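Local coordinates for protein hydrolase, HAD superfamily, subfamily III A (Legionella pneumophila, PDB 3N1U) that probably hydrolyses 3-deoxy-D-manno-octulosonate 8-phosphate to KDO and inorganic phosphate, a magnesium-dependent step in lipopolysaccharide biosynthesis, at residues 19-24 and 104-109; 57-62 and 83-88; 27-32 and 157-162; 11-16 and 167-172. All blocks are in the same frame, centred on the assembly; numbering follows the deposited sequence.

Contact 1 of 4, residues 19-24 and 104-109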
loop_
_atom_site.group_PDB
_atom_site.type_symbol
_atom_site.label_atom_id
_atom_site.label_comp_id
_atom_site.label_asym_id
_atom_site.label_seq_id
_atom_site.Cartn_x
_atom_site.Cartn_y
_atom_site.Cartn_z
ATOM N N ILE A 19 -29.703 -14.358 -4.064
ATOM C CA ILE A 19 -28.696 -14.580 -3.032
ATOM C C ILE A 19 -29.249 -14.367 -1.613
ATOM O O ILE A 19 -29.787 -13.308 -1.295
ATOM C CB ILE A 19 -27.463 -13.695 -3.258
ATOM C CG1 ILE A 19 -26.772 -13.996 -4.607
ATOM C CG2 ILE A 19 -26.469 -13.903 -2.118
ATOM C CD1 ILE A 19 -26.443 -15.513 -4.942
ATOM N N LYS A 20 -29.110 -15.383 -0.770
ATOM C CA LYS A 20 -29.568 -15.310 0.593
ATOM C C LYS A 20 -28.385 -15.409 1.572
ATOM O O LYS A 20 -28.559 -15.192 2.771
ATOM C CB LYS A 20 -30.587 -16.436 0.862
ATOM C CG LYS A 20 -31.943 -16.079 0.207
ATOM C CD LYS A 20 -33.064 -16.997 0.589
ATOM C CE LYS A 20 -34.369 -16.280 0.190
ATOM N NZ LYS A 20 -35.562 -17.088 0.539
ATOM N N CYS A 21 -27.200 -15.734 1.071
ATOM C CA CYS A 21 -25.996 -15.725 1.922
ATOM C C CYS A 21 -24.803 -15.396 1.071
ATOM O O CYS A 21 -24.612 -16.012 0.009
ATOM C CB CYS A 21 -25.813 -17.107 2.583
ATOM S SG CYS A 21 -24.309 -17.239 3.643
ATOM N N LEU A 22 -23.986 -14.413 1.493
ATOM C CA LEU A 22 -22.649 -14.218 0.887
ATOM C C LEU A 22 -21.546 -14.884 1.754
ATOM O O LEU A 22 -21.482 -14.644 2.986
ATOM C CB LEU A 22 -22.332 -12.686 0.733
ATOM C CG LEU A 22 -20.868 -12.438 0.304
ATOM C CD1 LEU A 22 -20.570 -13.027 -1.106
ATOM C CD2 LEU A 22 -20.589 -10.909 0.318
ATOM N N ILE A 23 -20.686 -15.685 1.126
ATOM C CA ILE A 23 -19.560 -16.298 1.788
ATOM C C ILE A 23 -18.282 -15.626 1.266
ATOM O O ILE A 23 -18.099 -15.468 0.035
ATOM C CB ILE A 23 -19.400 -17.834 1.466
ATOM C CG1 ILE A 23 -20.737 -18.603 1.666
ATOM C CG2 ILE A 23 -18.332 -18.434 2.342
ATOM C CD1 ILE A 23 -20.719 -20.026 1.014
ATOM N N CYS A 24 -17.417 -15.220 2.192
ATOM C CA CYS A 24 -16.147 -14.613 1.822
ATOM C C CYS A 24 -15.022 -15.449 2.303
ATOM O O CYS A 24 -15.068 -15.969 3.415
ATOM C CB CYS A 24 -15.945 -13.206 2.453
ATOM S SG CYS A 24 -17.237 -12.015 2.061
ATOM N N LYS A 104 -25.996 -27.069 5.137
ATOM C CA LYS A 104 -26.900 -27.810 6.020
ATOM C C LYS A 104 -27.460 -26.882 7.094
ATOM O O LYS A 104 -28.646 -26.937 7.412
ATOM C CB LYS A 104 -26.208 -29.010 6.679
ATOM C CG LYS A 104 -26.002 -30.173 5.756
ATOM C CD LYS A 104 -25.390 -31.352 6.518
ATOM C CE LYS A 104 -25.328 -32.621 5.667
ATOM N NZ LYS A 104 -24.448 -32.419 4.466
ATOM N N THR A 105 -26.594 -26.038 7.661
ATOM C CA THR A 105 -26.979 -25.151 8.749
ATOM C C THR A 105 -28.048 -24.163 8.295
ATOM O O THR A 105 -29.030 -23.925 9.007
ATOM C CB THR A 105 -25.732 -24.371 9.263
ATOM O OG1 THR A 105 -24.688 -25.315 9.602
ATOM C CG2 THR A 105 -26.095 -23.438 10.456
ATOM N N LEU A 106 -27.876 -23.612 7.097
ATOM C CA LEU A 106 -28.785 -22.576 6.611
ATOM C C LEU A 106 -30.004 -23.114 5.859
ATOM O O LEU A 106 -30.990 -22.411 5.754
ATOM C CB LEU A 106 -28.033 -21.554 5.737
ATOM C CG LEU A 106 -26.963 -20.711 6.444
ATOM C CD1 LEU A 106 -26.483 -19.571 5.516
ATOM C CD2 LEU A 106 -27.536 -20.125 7.729
ATOM N N GLY A 107 -29.914 -24.314 5.281
ATOM C CA GLY A 107 -31.084 -24.900 4.550
ATOM C C GLY A 107 -31.263 -24.289 3.150
ATOM O O GLY A 107 -32.339 -24.347 2.560
ATOM N N LEU A 108 -30.184 -23.754 2.596
ATOM C CA LEU A 108 -30.248 -23.044 1.314
ATOM C C LEU A 108 -29.874 -23.887 0.096
ATOM O O LEU A 108 -29.092 -24.840 0.202
ATOM C CB LEU A 108 -29.354 -21.782 1.333
ATOM C CG LEU A 108 -29.660 -20.641 2.314
ATOM C CD1 LEU A 108 -28.618 -19.453 2.124
ATOM C CD2 LEU A 108 -31.068 -20.145 2.116
ATOM N N ASN A 109 -30.415 -23.514 -1.067
ATOM C CA ASN A 109 -29.967 -24.154 -2.303
ATOM C C ASN A 109 -28.595 -23.613 -2.698
ATOM O O ASN A 109 -28.261 -22.451 -2.335
ATOM C CB ASN A 109 -30.977 -23.889 -3.424
ATOM C CG ASN A 109 -32.322 -24.510 -3.140
ATOM O OD1 ASN A 109 -32.424 -25.499 -2.387
ATOM N ND2 ASN A 109 -33.396 -23.915 -3.726
#
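No flat group has a face or an edge in this contact: Leu106 meets Cys21, and Leu108 meets both Cys21 and Lys20, through branched methyls, methylenes and one sulfur. The isobutyl fork of Leu108 does most of the touching and divides its two methyls. Its CD1 lies 3.7 Å from Cys21 CB and also reaches Lys20, with Leu108 CD1 3.8 Å from Lys20 CB. The other methyl, Leu108 CD2, rests against the aliphatic part of the lysine, 4.0 Å from Lys20 CD. The Lys20 chain is extended beyond CG and crosses the leucine at a slant, its amino group leading off and leaving only methylenes at the contact. Strand 21-24 is a middle strand of the parallel sheet of this Rossmann-like HAD fold, and helix 96-106 leads into the neighbouring strand 113-117. Cys21, which also packs on Phe113, looks toward this helix end, whereas Leu22 is packed by helices 49-60 and 158-169. The thiol of Cys21 is swung opposite the backbone nitrogen (chi1 178°), which brings SG to 3.7 Å from Leu106 CD1; the same methyl, Leu106 CD1, stands 3.9 Å from Cys21 CB. Between the two leucines the helix ends at Gly107, whose positive phi (78°) turns the chain while Leu106 and Leu108 both still point toward 19-24. No hydrogen bond links the segments; the backbone of Cys21 pairs instead with Glu112 and Ala114.

Contact 2 of 4, residues 57-62 and 83-88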
loop_
_atom_site.group_PDB
_atom_site.type_symbol
_atom_site.label_atom_id
_atom_site.label_comp_id
_atom_site.label_asym_id
_atom_site.label_seq_id
_atom_site.Cartn_x
_atom_site.Cartn_y
_atom_site.Cartn_z
ATOM N N LEU A 57 -24.335 -4.019 5.868
ATOM C CA LEU A 57 -25.534 -3.690 5.091
ATOM C C LEU A 57 -26.252 -4.954 4.636
ATOM O O LEU A 57 -27.495 -4.999 4.625
ATOM C CB LEU A 57 -25.185 -2.838 3.877
ATOM C CG LEU A 57 -24.746 -1.374 4.179
ATOM C CD1 LEU A 57 -24.124 -0.636 2.963
ATOM C CD2 LEU A 57 -25.897 -0.572 4.711
ATOM N N LEU A 58 -25.502 -5.956 4.188
ATOM C CA LEU A 58 -26.205 -7.208 3.830
ATOM C C LEU A 58 -26.984 -7.724 5.014
ATOM O O LEU A 58 -28.174 -8.095 4.923
ATOM C CB LEU A 58 -25.215 -8.291 3.375
ATOM C CG LEU A 58 -24.568 -8.108 1.996
ATOM C CD1 LEU A 58 -23.645 -9.312 1.690
ATOM C CD2 LEU A 58 -25.650 -7.979 0.941
HETATM N N MSE A 59 -26.328 -7.790 6.152
HETATM C CA MSE A 59 -27.006 -8.346 7.331
HETATM C C MSE A 59 -28.207 -7.512 7.804
HETATM O O MSE A 59 -29.206 -8.090 8.268
HETATM C CB MSE A 59 -25.966 -8.553 8.454
HETATM C CG MSE A 59 -24.931 -9.678 8.078
HETATM SE SE MSE A 59 -23.770 -10.080 9.628
HETATM C CE MSE A 59 -22.530 -8.675 9.269
ATOM N N ALA A 60 -28.112 -6.172 7.697
ATOM C CA ALA A 60 -29.244 -5.288 8.012
ATOM C C ALA A 60 -30.419 -5.550 7.083
ATOM O O ALA A 60 -31.557 -5.341 7.480
ATOM C CB ALA A 60 -28.820 -3.779 7.933
ATOM N N ALA A 61 -30.140 -6.005 5.855
ATOM C CA ALA A 61 -31.173 -6.323 4.844
ATOM C C ALA A 61 -31.670 -7.785 4.896
ATOM O O ALA A 61 -32.436 -8.194 4.017
ATOM C CB ALA A 61 -30.621 -6.076 3.457
ATOM N N GLY A 62 -31.214 -8.552 5.886
ATOM C CA GLY A 62 -31.668 -9.935 6.089
ATOM C C GLY A 62 -30.885 -10.930 5.272
ATOM O O GLY A 62 -31.293 -12.053 5.152
ATOM N N LEU A 83 -17.320 -7.495 13.398
ATOM C CA LEU A 83 -18.397 -7.402 12.413
ATOM C C LEU A 83 -19.700 -8.126 12.794
ATOM O O LEU A 83 -20.709 -7.995 12.105
ATOM C CB LEU A 83 -17.894 -7.893 11.060
ATOM C CG LEU A 83 -16.831 -6.996 10.417
ATOM C CD1 LEU A 83 -16.413 -7.591 9.069
ATOM C CD2 LEU A 83 -17.292 -5.532 10.296
ATOM N N GLY A 84 -19.683 -8.848 13.909
ATOM C CA GLY A 84 -20.863 -9.652 14.342
ATOM C C GLY A 84 -21.175 -10.822 13.430
ATOM O O GLY A 84 -22.334 -11.290 13.330
ATOM N N ILE A 85 -20.135 -11.351 12.797
ATOM C CA ILE A 85 -20.303 -12.501 11.901
ATOM C C ILE A 85 -20.133 -13.775 12.695
ATOM O O ILE A 85 -19.022 -14.033 13.179
ATOM C CB ILE A 85 -19.233 -12.485 10.769
ATOM C CG1 ILE A 85 -19.596 -11.344 9.800
ATOM C CG2 ILE A 85 -19.206 -13.853 10.048
ATOM C CD1 ILE A 85 -18.516 -10.851 8.891
ATOM N N THR A 86 -21.194 -14.579 12.800
ATOM C CA THR A 86 -21.112 -15.822 13.590
ATOM C C THR A 86 -20.839 -17.096 12.766
ATOM O O THR A 86 -20.276 -18.054 13.293
ATOM C CB THR A 86 -22.346 -16.040 14.457
ATOM O OG1 THR A 86 -23.466 -16.235 13.607
ATOM C CG2 THR A 86 -22.586 -14.817 15.359
ATOM N N HIS A 87 -21.225 -17.106 11.490
ATOM C CA HIS A 87 -20.997 -18.289 10.666
ATOM C C HIS A 87 -19.614 -18.224 10.059
ATOM O O HIS A 87 -19.432 -17.601 9.006
ATOM C CB HIS A 87 -22.039 -18.351 9.557
ATOM C CG HIS A 87 -23.430 -18.553 10.064
ATOM N ND1 HIS A 87 -23.906 -19.780 10.468
ATOM C CD2 HIS A 87 -24.439 -17.675 10.259
ATOM C CE1 HIS A 87 -25.159 -19.657 10.876
ATOM N NE2 HIS A 87 -25.510 -18.389 10.752
ATOM N N TYR A 88 -18.615 -18.824 10.712
ATOM C CA TYR A 88 -17.297 -18.850 10.050
ATOM C C TYR A 88 -16.407 -20.017 10.381
ATOM O O TYR A 88 -16.522 -20.607 11.460
ATOM C CB TYR A 88 -16.530 -17.531 10.221
ATOM C CG TYR A 88 -16.012 -17.294 11.616
ATOM C CD1 TYR A 88 -16.838 -16.755 12.600
ATOM C CD2 TYR A 88 -14.692 -17.566 11.933
ATOM C CE1 TYR A 88 -16.342 -16.493 13.900
ATOM C CE2 TYR A 88 -14.177 -17.323 13.238
ATOM C CZ TYR A 88 -15.006 -16.789 14.203
ATOM O OH TYR A 88 -14.511 -16.551 15.476
#
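Met59, present as selenomethionine, carries the contact with Leu83, Gly84 and Ile85 by itself. Its apolar part is a single methyl approach: Met59 CE sits 4.0 Å from Ile85 CG1, with the two side chains crossing at about a right angle. The CG1 branch of Ile85, rather than CG2, is the one that meets the methyl. The second kind of contact is with backbone carbonyls. Met59 CE comes to 3.4 Å from Leu83 O, a close van der Waals approach of a methyl to an oxygen, while Met59 SE stays 4.2 Å from Gly84 O. A bend at the last torsion of the selenomethionine (chi3 -85°) lets CE and SE address successive carbonyls. The fold explains why these groups meet: strand 64-68, helix 74-83 and strand 87-89 form a beta-alpha-beta crossover in the parallel sheet, and the C-terminal end of helix 49-60 packs beside it. Val65 of strand 64-68 touches both Met59 and Ile85, and Leu83 and Ile85 also touch Leu55 one turn back in helix 49-60. The third kind is capping within the backbone, since both helices finish in Schellman motifs, at Gly62 and at Gly84. In the first, Gly62 N donates to Met59 O at 3.1 Å, tying the residue that makes the contact into the closing turn. On another side of helix 49-60, Leu57 packs on Leu120 of a second subunit.

Contact 3 of 4, residues 27-32 and 157-162; sequences DGVLSD and GAVREL. With CA (calcium ion), chain B.
Val159, in the first turn of helix 158-169, presses its CG2 methyl between Val29 and Leu30 of a loop whose Asp27 and Val29, with Asp25 just before it, fit the DxDx(T/V) motif of HAD phosphatases. Val159 CG2 is 3.7 Å from Val29 CG1 and 3.8 Å from Leu30 CD2. The valines meet at about a right angle, and Val29 reaches across with the branch turned opposite its backbone nitrogen (chi1 172°). Leu30 has its CB directed away from the helix, yet its CD2 methyl returns to touch both methyls of Val159.

Beside this apolar contact, one water bridges the backbones. The water oxygen donates to Val29 O at 2.8 Å and accepts from Val159 N at 3.0 Å, thereby serving an amide at the helix start that has no carbonyl of a preceding turn to bond. Cys24, Leu55 and Ile116 surround Val159, making the loop and the helix part of one buried core, and the backbone of Val29 is further tied to Gly155.

Farther out the same loop reaches the metal. Asp27 O binds calcium at 2.4 Å, and three waters, Asp25 and Asp118 complete six ligands; the calcium probably occupies the place of the magnesium cofactor. The carboxylate of Asp27, predicted to bind substrate, forms a salt bridge through OD1 with Lys45. What holds the turn behind the metal-binding carbonyl is a side-chain bond within the loop: Gly28 N donates to Ser31 OG at 2.9 Å, with an N-H...O angle of 163°.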
loop_
_atom_site.group_PDB
_atom_site.type_symbol
_atom_site.label_atom_id
_atom_site.label_comp_id
_atom_site.label_asym_id
_atom_site.label_seq_id
_atom_site.Cartn_x
_atom_site.Cartn_y
_atom_site.Cartn_z
ATOM N N ASP A 27 -7.967 -14.035 3.512
ATOM C CA ASP A 27 -6.727 -13.440 3.051
ATOM C C ASP A 27 -6.747 -13.263 1.545
ATOM O O ASP A 27 -6.932 -14.263 0.846
ATOM C CB ASP A 27 -5.574 -14.381 3.397
ATOM C CG ASP A 27 -5.341 -14.478 4.889
ATOM O OD1 ASP A 27 -4.798 -13.511 5.481
ATOM O OD2 ASP A 27 -5.688 -15.500 5.471
ATOM N N GLY A 28 -6.552 -12.034 1.055
ATOM C CA GLY A 28 -6.590 -11.777 -0.413
ATOM C C GLY A 28 -7.963 -11.292 -0.904
ATOM O O GLY A 28 -8.116 -10.816 -2.072
ATOM N N VAL A 29 -8.965 -11.409 -0.029
ATOM C CA VAL A 29 -10.349 -11.036 -0.370
ATOM C C VAL A 29 -10.892 -9.983 0.595
ATOM O O VAL A 29 -11.219 -8.877 0.186
ATOM C CB VAL A 29 -11.288 -12.302 -0.470
ATOM C CG1 VAL A 29 -12.811 -11.900 -0.626
ATOM C CG2 VAL A 29 -10.843 -13.227 -1.624
ATOM N N LEU A 30 -10.956 -10.312 1.883
ATOM C CA LEU A 30 -11.236 -9.293 2.882
ATOM C C LEU A 30 -9.942 -8.527 3.257
ATOM O O LEU A 30 -9.998 -7.442 3.821
ATOM C CB LEU A 30 -11.878 -9.944 4.106
ATOM C CG LEU A 30 -13.376 -10.338 3.851
ATOM C CD1 LEU A 30 -13.849 -11.216 4.998
ATOM C CD2 LEU A 30 -14.277 -9.084 3.792
ATOM N N SER A 31 -8.769 -9.105 2.911
ATOM C CA SER A 31 -7.500 -8.375 3.010
ATOM C C SER A 31 -6.871 -8.182 1.670
ATOM O O SER A 31 -7.307 -8.838 0.681
ATOM C CB SER A 31 -6.554 -9.140 3.928
ATOM O OG SER A 31 -5.965 -10.267 3.240
ATOM N N ASP A 32 -5.793 -7.347 1.641
ATOM C CA ASP A 32 -4.924 -7.167 0.491
ATOM C C ASP A 32 -4.142 -8.381 0.168
ATOM O O ASP A 32 -3.426 -8.415 -0.856
ATOM C CB ASP A 32 -3.816 -6.038 0.733
ATOM C CG ASP A 32 -3.283 -5.979 2.212
ATOM O OD1 ASP A 32 -3.320 -6.989 2.952
ATOM O OD2 ASP A 32 -2.863 -4.858 2.684
ATOM N N GLY A 157 -12.099 -2.749 -1.034
ATOM C CA GLY A 157 -13.521 -2.476 -1.383
ATOM C C GLY A 157 -14.170 -3.415 -2.416
ATOM O O GLY A 157 -15.283 -3.120 -2.877
ATOM N N ALA A 158 -13.466 -4.498 -2.790
ATOM C CA ALA A 158 -14.029 -5.501 -3.746
ATOM C C ALA A 158 -15.257 -6.194 -3.124
ATOM O O ALA A 158 -16.263 -6.377 -3.787
ATOM C CB ALA A 158 -13.001 -6.552 -4.125
ATOM N N VAL A 159 -15.175 -6.571 -1.841
ATOM C CA VAL A 159 -16.309 -7.219 -1.206
ATOM C C VAL A 159 -17.479 -6.236 -1.100
ATOM O O VAL A 159 -18.609 -6.627 -1.347
ATOM C CB VAL A 159 -15.891 -7.740 0.219
ATOM C CG1 VAL A 159 -17.110 -8.093 1.070
ATOM C CG2 VAL A 159 -14.962 -8.970 0.055
ATOM N N ARG A 160 -17.202 -4.938 -0.842
ATOM C CA ARG A 160 -18.289 -3.950 -0.798
ATOM C C ARG A 160 -18.978 -3.886 -2.187
ATOM O O ARG A 160 -20.206 -3.754 -2.284
ATOM C CB ARG A 160 -17.713 -2.545 -0.504
ATOM C CG ARG A 160 -18.761 -1.440 -0.584
ATOM C CD ARG A 160 -20.020 -1.780 0.300
ATOM N NE ARG A 160 -20.888 -0.623 0.388
ATOM C CZ ARG A 160 -20.631 0.434 1.173
ATOM N NH1 ARG A 160 -19.568 0.441 1.980
ATOM N NH2 ARG A 160 -21.444 1.499 1.168
ATOM N N GLU A 161 -18.177 -3.980 -3.246
ATOM C CA GLU A 161 -18.714 -3.853 -4.632
ATOM C C GLU A 161 -19.709 -4.995 -4.871
ATOM O O GLU A 161 -20.787 -4.787 -5.431
ATOM C CB GLU A 161 -17.539 -3.977 -5.597
ATOM C CG GLU A 161 -17.784 -3.639 -7.035
ATOM C CD GLU A 161 -16.456 -3.740 -7.862
ATOM O OE1 GLU A 161 -15.388 -3.412 -7.331
ATOM O OE2 GLU A 161 -16.530 -4.198 -9.009
ATOM N N LEU A 162 -19.356 -6.189 -4.406
ATOM C CA LEU A 162 -20.293 -7.348 -4.462
ATOM C C LEU A 162 -21.538 -7.148 -3.570
ATOM O O LEU A 162 -22.678 -7.469 -3.981
ATOM C CB LEU A 162 -19.520 -8.650 -4.116
ATOM C CG LEU A 162 -20.355 -9.946 -4.075
ATOM C CD1 LEU A 162 -21.175 -10.017 -5.405
ATOM C CD2 LEU A 162 -19.380 -11.104 -3.916
HETATM CA CA CA B . -7.353 -16.377 -0.128
HETATM O O HOH W 1 -12.469 -6.527 -0.553
HETATM O O HOH W 2 -6.335 -17.602 1.661
HETATM O O HOH W 3 -5.170 -16.313 -1.124
HETATM O O HOH W 4 -7.977 -18.595 -0.926
#

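Contact 4 of 4, residues 11-16 and 167-172; sequences ELLEKA and LNAQNK
Gln170 NE2 is shared by two backbone carbonyls, Ala16 O across this contact and Ile19 O just beyond it. The bond from Gln170 NE2 to Ala16 O measures 2.9 Å and is almost straight (174°); the amide nitrogen lies in the carbonyl plane, and the oxygen lies in the plane of the amide. Gln170 thus ties the C-terminal end of helix 3-17, and the turn leading into strand 21-24, to the end of helix 158-169, which closes in a Schellman motif at Asn171. The motif's 6→1 bond runs from Lys172 N to Leu167 O at 2.9 Å. This turn also returns the lysine side chain toward the glutamine: Lys172 NZ donates to Gln170 OE1 at 2.8 Å, tilted a little from the carbonyl plane. With both ends of the amide bonded, its rotation is fixed, and the lysine charge would probably polarise it and strengthen NE2 as a donor. The Gln170 chain reaches the carbonyls by staying extended beyond CG.

Alongside, two alanine methyls touch where the helices come close. Leu13 flanks them, its CD2 3.9 Å from Ala169 CB. Ala16, also packed on Leu131 of strand 131-134, sets its CB 3.7 Å from Ala169 CB.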
loop_
_atom_site.group_PDB
_atom_site.type_symbol
_atom_site.label_atom_id
_atom_site.label_comp_id
_atom_site.label_asym_id
_atom_site.label_seq_id
_atom_site.Cartn_x
_atom_site.Cartn_y
_atom_site.Cartn_z
ATOM N N GLU A 11 -28.139 -11.389 -16.857
ATOM C CA GLU A 11 -27.858 -12.727 -16.319
ATOM C C GLU A 11 -27.157 -12.624 -14.966
ATOM O O GLU A 11 -27.421 -13.402 -14.064
ATOM C CB GLU A 11 -27.018 -13.546 -17.301
ATOM C CG GLU A 11 -27.902 -14.157 -18.437
ATOM C CD GLU A 11 -27.093 -14.706 -19.636
ATOM O OE1 GLU A 11 -25.865 -14.799 -19.530
ATOM O OE2 GLU A 11 -27.697 -15.026 -20.692
ATOM N N LEU A 12 -26.291 -11.626 -14.820
ATOM C CA LEU A 12 -25.607 -11.403 -13.548
ATOM C C LEU A 12 -26.609 -10.940 -12.478
ATOM O O LEU A 12 -26.609 -11.443 -11.342
ATOM C CB LEU A 12 -24.467 -10.374 -13.748
ATOM C CG LEU A 12 -23.821 -9.846 -12.465
ATOM C CD1 LEU A 12 -22.991 -10.911 -11.715
ATOM C CD2 LEU A 12 -22.953 -8.610 -12.758
ATOM N N LEU A 13 -27.461 -9.984 -12.834
ATOM C CA LEU A 13 -28.511 -9.512 -11.941
ATOM C C LEU A 13 -29.466 -10.643 -11.497
ATOM O O LEU A 13 -29.849 -10.692 -10.321
ATOM C CB LEU A 13 -29.338 -8.356 -12.588
ATOM C CG LEU A 13 -28.568 -7.014 -12.674
ATOM C CD1 LEU A 13 -29.444 -5.881 -13.262
ATOM C CD2 LEU A 13 -27.917 -6.552 -11.347
ATOM N N GLU A 14 -29.849 -11.519 -12.430
ATOM C CA GLU A 14 -30.671 -12.686 -12.065
ATOM C C GLU A 14 -29.980 -13.636 -11.061
ATOM O O GLU A 14 -30.644 -14.187 -10.178
ATOM C CB GLU A 14 -31.134 -13.460 -13.304
ATOM C CG GLU A 14 -32.107 -12.664 -14.193
ATOM C CD GLU A 14 -33.389 -12.214 -13.457
ATOM O OE1 GLU A 14 -34.047 -13.066 -12.808
ATOM O OE2 GLU A 14 -33.745 -11.016 -13.543
ATOM N N LYS A 15 -28.681 -13.870 -11.210
ATOM C CA LYS A 15 -27.929 -14.600 -10.165
ATOM C C LYS A 15 -27.968 -13.904 -8.795
ATOM O O LYS A 15 -28.211 -14.543 -7.757
ATOM C CB LYS A 15 -26.484 -14.879 -10.577
ATOM C CG LYS A 15 -26.308 -15.697 -11.873
ATOM C CD LYS A 15 -24.819 -15.766 -12.222
ATOM C CE LYS A 15 -24.557 -16.856 -13.234
ATOM N NZ LYS A 15 -24.414 -18.172 -12.506
ATOM N N ALA A 16 -27.731 -12.594 -8.794
ATOM C CA ALA A 16 -27.654 -11.825 -7.579
ATOM C C ALA A 16 -29.010 -11.687 -6.882
ATOM O O ALA A 16 -29.066 -11.531 -5.637
ATOM C CB ALA A 16 -27.061 -10.406 -7.883
ATOM N N LEU A 167 -27.407 -6.020 -3.164
ATOM C CA LEU A 167 -28.461 -5.177 -2.617
ATOM C C LEU A 167 -29.225 -4.463 -3.715
ATOM O O LEU A 167 -30.458 -4.389 -3.702
ATOM C CB LEU A 167 -27.883 -4.169 -1.622
ATOM C CG LEU A 167 -27.352 -4.793 -0.303
ATOM C CD1 LEU A 167 -26.552 -3.711 0.415
ATOM C CD2 LEU A 167 -28.535 -5.229 0.541
ATOM N N ASN A 168 -28.491 -3.955 -4.685
ATOM C CA ASN A 168 -29.145 -3.272 -5.816
ATOM C C ASN A 168 -30.038 -4.173 -6.654
ATOM O O ASN A 168 -31.157 -3.774 -7.034
ATOM C CB ASN A 168 -28.101 -2.519 -6.650
ATOM C CG ASN A 168 -27.731 -1.165 -5.991
ATOM O OD1 ASN A 168 -28.625 -0.440 -5.514
ATOM N ND2 ASN A 168 -26.453 -0.841 -5.952
ATOM N N ALA A 169 -29.560 -5.385 -6.931
ATOM C CA ALA A 169 -30.355 -6.387 -7.663
ATOM C C ALA A 169 -31.678 -6.733 -6.994
ATOM O O ALA A 169 -32.662 -7.015 -7.671
ATOM C CB ALA A 169 -29.524 -7.643 -7.914
ATOM N N GLN A 170 -31.675 -6.739 -5.664
ATOM C CA GLN A 170 -32.805 -7.129 -4.885
ATOM C C GLN A 170 -33.645 -5.946 -4.395
ATOM O O GLN A 170 -34.596 -6.140 -3.655
ATOM C CB GLN A 170 -32.292 -7.954 -3.701
ATOM C CG GLN A 170 -31.652 -9.305 -4.135
ATOM C CD GLN A 170 -31.262 -10.154 -2.919
ATOM O OE1 GLN A 170 -31.832 -9.998 -1.835
ATOM N NE2 GLN A 170 -30.319 -11.064 -3.103
ATOM N N ASN A 171 -33.257 -4.734 -4.816
ATOM C CA ASN A 171 -33.935 -3.488 -4.428
ATOM C C ASN A 171 -33.962 -3.326 -2.904
ATOM O O ASN A 171 -34.969 -2.853 -2.343
ATOM C CB ASN A 171 -35.357 -3.406 -5.031
ATOM C CG ASN A 171 -35.358 -3.376 -6.559
ATOM O OD1 ASN A 171 -34.581 -2.665 -7.181
ATOM N ND2 ASN A 171 -36.251 -4.143 -7.161
ATOM N N LYS A 172 -32.856 -3.708 -2.248
ATOM C CA LYS A 172 -32.720 -3.666 -0.789
ATOM C C LYS A 172 -31.690 -2.647 -0.282
ATOM O O LYS A 172 -31.440 -2.568 0.918
ATOM C CB LYS A 172 -32.367 -5.056 -0.227
ATOM C CG LYS A 172 -33.538 -6.025 -0.223
ATOM C CD LYS A 172 -33.137 -7.449 0.175
ATOM C CE LYS A 172 -34.427 -8.384 0.131
ATOM N NZ LYS A 172 -33.910 -9.785 -0.023
#

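How the contacts relate
From the N terminus, helix 3-17 opens the widest loop, which contact 4 closes at the end of helix 158-169 and which encloses the other three. Strand 21-24 follows and starts contact 1, closed after helix 96-106. The metal-binding loop 27-32 starts within that span but finds its partner only at 157-162, so contacts 1 and 3 cross. Contact 2, between 57-62 and 83-88, is the shortest closure and lies within all the others. Contact 1 serves one face of the parallel sheet; Leu22 and Cys24 connect it through the other to Leu58, Leu162 and Val159. Helix 158-169 joins contact 3 at its start to contact 4 at its end, where Leu167 packs on Leu57, Leu58 and Ala61.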